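PDB 3I47: enoyl CoA hydratase/isomerase (Crotonase) from Legionella pneumophila subsp. pneumophila, which probably hydrates enoyl-CoA thioesters or isomerises related acyl-CoA substrates. Local coordinates for residues Ala124-Ser127 with Thr128-Phe132; Thr188-Glu191 with Phe192-Tyr196. One frame throughout, in Å; residues are numbered along the deposited sequence. Where two conformers were deposited one is given.

Interaction 1: residues Ala124-Ser127 with Thr128-Phe132; sequences AIAS and TSARF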
# COMPACT_ATOMS: atom_id res chain seq x y z
N ALA A 124 1.30 6.01 -1.11
CA ALA A 124 2.68 5.80 -0.70
C ALA A 124 3.33 7.14 -0.39
O ALA A 124 3.12 8.14 -1.10
CB ALA A 124 3.49 5.01 -1.78
N ILE A 125 4.07 7.16 0.72
CA ILE A 125 4.74 8.35 1.22
C ILE A 125 6.22 7.99 1.25
O ILE A 125 6.60 6.97 1.84
CB ILE A 125 4.27 8.67 2.66
CG1 ILE A 125 2.75 8.95 2.70
CG2 ILE A 125 5.07 9.87 3.22
CD1 ILE A 125 2.16 8.99 4.13
N ALA A 126 7.05 8.81 0.61
CA ALA A 126 8.49 8.55 0.56
C ALA A 126 9.28 9.66 1.23
O ALA A 126 8.88 10.84 1.17
CB ALA A 126 8.94 8.40 -0.89
N SER A 127 10.38 9.29 1.87
CA SER A 127 11.36 10.28 2.31
C SER A 127 12.11 10.79 1.06
O SER A 127 12.14 10.12 0.02
CB SER A 127 12.34 9.65 3.30
OG SER A 127 13.00 8.58 2.66
N THR A 128 12.69 11.98 1.16
CA THR A 128 13.37 12.58 0.01
C THR A 128 14.52 11.71 -0.50
O THR A 128 14.85 11.75 -1.69
CB THR A 128 13.90 14.00 0.34
OG1 THR A 128 14.79 13.93 1.45
CG2 THR A 128 12.75 14.94 0.68
N SER A 129 15.10 10.91 0.39
CA SER A 129 16.24 10.07 0.04
C SER A 129 15.86 8.67 -0.46
O SER A 129 16.75 7.87 -0.80
CB SER A 129 17.21 9.97 1.23
OG SER A 129 17.84 11.21 1.47
N ALA A 130 14.56 8.37 -0.53
CA ALA A 130 14.08 7.05 -1.02
C ALA A 130 14.44 6.83 -2.49
O ALA A 130 14.50 7.79 -3.26
CB ALA A 130 12.58 6.91 -0.82
N ARG A 131 14.72 5.58 -2.85
CA ARG A 131 15.01 5.22 -4.24
C ARG A 131 14.29 3.94 -4.58
O ARG A 131 14.05 3.09 -3.72
CB ARG A 131 16.51 5.04 -4.50
CG ARG A 131 17.39 6.21 -4.12
CD ARG A 131 18.21 5.82 -2.92
NE ARG A 131 18.74 4.47 -3.10
CZ ARG A 131 19.47 3.81 -2.20
NH1 ARG A 131 19.91 2.59 -2.48
NH2 ARG A 131 19.80 4.37 -1.05
N PHE A 132 13.92 3.81 -5.86
CA PHE A 132 13.13 2.67 -6.31
C PHE A 132 13.78 2.01 -7.51
O PHE A 132 14.51 2.66 -8.26
CB PHE A 132 11.73 3.15 -6.73
CG PHE A 132 10.93 3.74 -5.60
CD1 PHE A 132 11.11 5.08 -5.24
CD2 PHE A 132 10.00 2.96 -4.90
CE1 PHE A 132 10.35 5.62 -4.17
CE2 PHE A 132 9.25 3.50 -3.85
CZ PHE A 132 9.43 4.83 -3.51
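S127 and A130 close a type I beta turn in the crotonase fold: the N-H of A130 bonds to O of S127 at 3.0 Å, and the chain that came up strand 123-127 is turned over into strand 131-133. The N-H points almost straight at its acceptor (163°), but the donor stands well above the carbonyl plane, 60° out of it. The two strands do not pair with each other. Strand 123-127 belongs to the main mixed sheet, between 102-106 and 182-184, whereas 131-133 lies in the small three-stranded sheet, so the turn carries the chain from one sheet to the other. Just before and at the end of the turn, A126 and A130 meet methyl to methyl, CB to CB at 3.9 Å. Further along, the F132 ring leans back and brings CZ to 4.5 Å from CB of A126, which lies at the ring's edge, near its plane. At the corner, with its hydroxyl between its own N and carbonyl carbon (chi1 60°), S127 keeps OG beside the turn, 3.9 Å from CB of A130. T128 and S129, at the exposed tip, both send their hydroxyls to the D186 carboxylate: T128 OG1 bonds to OD1, S129 OG to OD2.

Interaction 2: residues Thr188-Glu191 with Phe192-Tyr196; sequences TLLE and FTLKY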
# COMPACT_ATOMS: atom_id res chain seq x y z
N THR A 188 11.62 13.25 9.46
CA THR A 188 10.23 13.32 9.95
C THR A 188 9.24 12.47 9.14
O THR A 188 8.02 12.69 9.19
CB THR A 188 9.75 14.76 10.10
OG1 THR A 188 10.12 15.52 8.94
CG2 THR A 188 10.36 15.39 11.35
N LEU A 189 9.75 11.47 8.43
CA LEU A 189 8.91 10.58 7.65
C LEU A 189 7.86 9.88 8.52
O LEU A 189 6.67 9.88 8.18
CB LEU A 189 9.77 9.54 6.91
CG LEU A 189 9.04 8.47 6.10
CD1 LEU A 189 8.23 9.08 4.94
CD2 LEU A 189 10.04 7.45 5.55
N LEU A 190 8.30 9.31 9.64
CA LEU A 190 7.39 8.63 10.56
C LEU A 190 6.33 9.58 11.11
O LEU A 190 5.13 9.29 11.05
CB LEU A 190 8.17 7.97 11.71
CG LEU A 190 7.32 7.24 12.75
CD1 LEU A 190 6.52 6.11 12.12
CD2 LEU A 190 8.20 6.69 13.89
N GLU A 191 6.77 10.72 11.61
CA GLU A 191 5.85 11.69 12.20
C GLU A 191 4.81 12.15 11.18
O GLU A 191 3.61 12.20 11.48
CB GLU A 191 6.61 12.90 12.76
CG GLU A 191 7.45 12.57 14.01
CD GLU A 191 8.85 12.00 13.72
OE1 GLU A 191 9.65 12.00 14.68
OE2 GLU A 191 9.18 11.55 12.59
N PHE A 192 5.25 12.46 9.96
CA PHE A 192 4.32 12.84 8.89
C PHE A 192 3.28 11.73 8.62
O PHE A 192 2.08 11.98 8.53
CB PHE A 192 5.09 13.14 7.59
CG PHE A 192 4.19 13.52 6.44
CD1 PHE A 192 3.62 12.54 5.62
CD2 PHE A 192 3.90 14.86 6.18
CE1 PHE A 192 2.76 12.89 4.55
CE2 PHE A 192 3.07 15.22 5.12
CZ PHE A 192 2.49 14.24 4.30
N THR A 193 3.78 10.50 8.49
CA THR A 193 2.94 9.37 8.15
C THR A 193 1.91 9.08 9.23
O THR A 193 0.74 8.86 8.93
CB THR A 193 3.82 8.13 7.88
OG1 THR A 193 4.64 8.40 6.75
CG2 THR A 193 2.95 6.91 7.59
N LEU A 194 2.33 9.09 10.49
CA LEU A 194 1.39 8.83 11.59
C LEU A 194 0.28 9.88 11.65
O LEU A 194 -0.89 9.54 11.85
CB LEU A 194 2.12 8.76 12.93
CG LEU A 194 3.08 7.59 13.14
CD1 LEU A 194 3.72 7.69 14.52
CD2 LEU A 194 2.37 6.25 12.96
N LYS A 195 0.65 11.14 11.45
CA LYS A 195 -0.34 12.21 11.47
C LYS A 195 -1.30 12.12 10.31
O LYS A 195 -2.51 12.34 10.46
CB LYS A 195 0.35 13.57 11.48
CG LYS A 195 0.94 13.90 12.83
CD LYS A 195 1.06 15.39 13.02
CE LYS A 195 1.68 15.69 14.35
NZ LYS A 195 2.07 17.12 14.42
N TYR A 196 -0.77 11.78 9.13
CA TYR A 196 -1.57 11.69 7.93
C TYR A 196 -2.55 10.52 8.03
O TYR A 196 -3.73 10.65 7.67
CB TYR A 196 -0.64 11.57 6.72
CG TYR A 196 -1.32 11.56 5.37
CD1 TYR A 196 -1.73 12.75 4.77
CD2 TYR A 196 -1.53 10.38 4.69
CE1 TYR A 196 -2.35 12.76 3.52
CE2 TYR A 196 -2.15 10.37 3.43
CZ TYR A 196 -2.54 11.57 2.86
OH TYR A 196 -3.14 11.57 1.62
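O of L189 accepts two bonds from one residue, T193: the backbone N at 3.0 Å and the hydroxyl OG1 at 2.9 Å. This is the first turn of the alpha-helix 189-201, and the two donors reach the oxygen from opposite faces of its carbonyl plane, N tilted by 22° and OG1 36° out. T193 can do this because OG1 lies anti to its own carbonyl carbon (chi1 -63°), which swings the hydroxyl back toward the preceding turn; its proton is thereby spent on the helix's own backbone within a buried apolar face. The i to i+4 ladder continues on both sides, from F192 N to T188 O at 2.9 Å, from L194 N to L190 O and from K195 N to E191 O. T188 occupies the N-cap position, though its side chain makes no capping bond. Outward from the backbone, the L189 and T193 side chains run side by side, and M105 of strand 102-106 and I125 of strand 123-127 pack against both. The F192 ring meets that of H182. On another side of the helix L190 and L194 cross, with CD1 of L190 3.9 Å from CG of L194.

Interaction 1 comes first along the chain, and interaction 2 lies on the helix that returns to pack over the strand leading into it; their centres are 13 Å apart. I125, which takes no part in the turn itself, makes the join: its CD1 lies 3.7 Å from OG1 of T193, and its CG2 is 3.7 Å from CD1 of L189 and 3.9 Å from CD1 of F192. The same L189 CD1 also comes to 3.8 Å from N of S127, at the start of the turn. Strand 182-184 flanks strand 123-127 in the main sheet, and D186, the partner of T128 and S129, lies between that strand and the helix of interaction 2, so the same short connection borders both contacts.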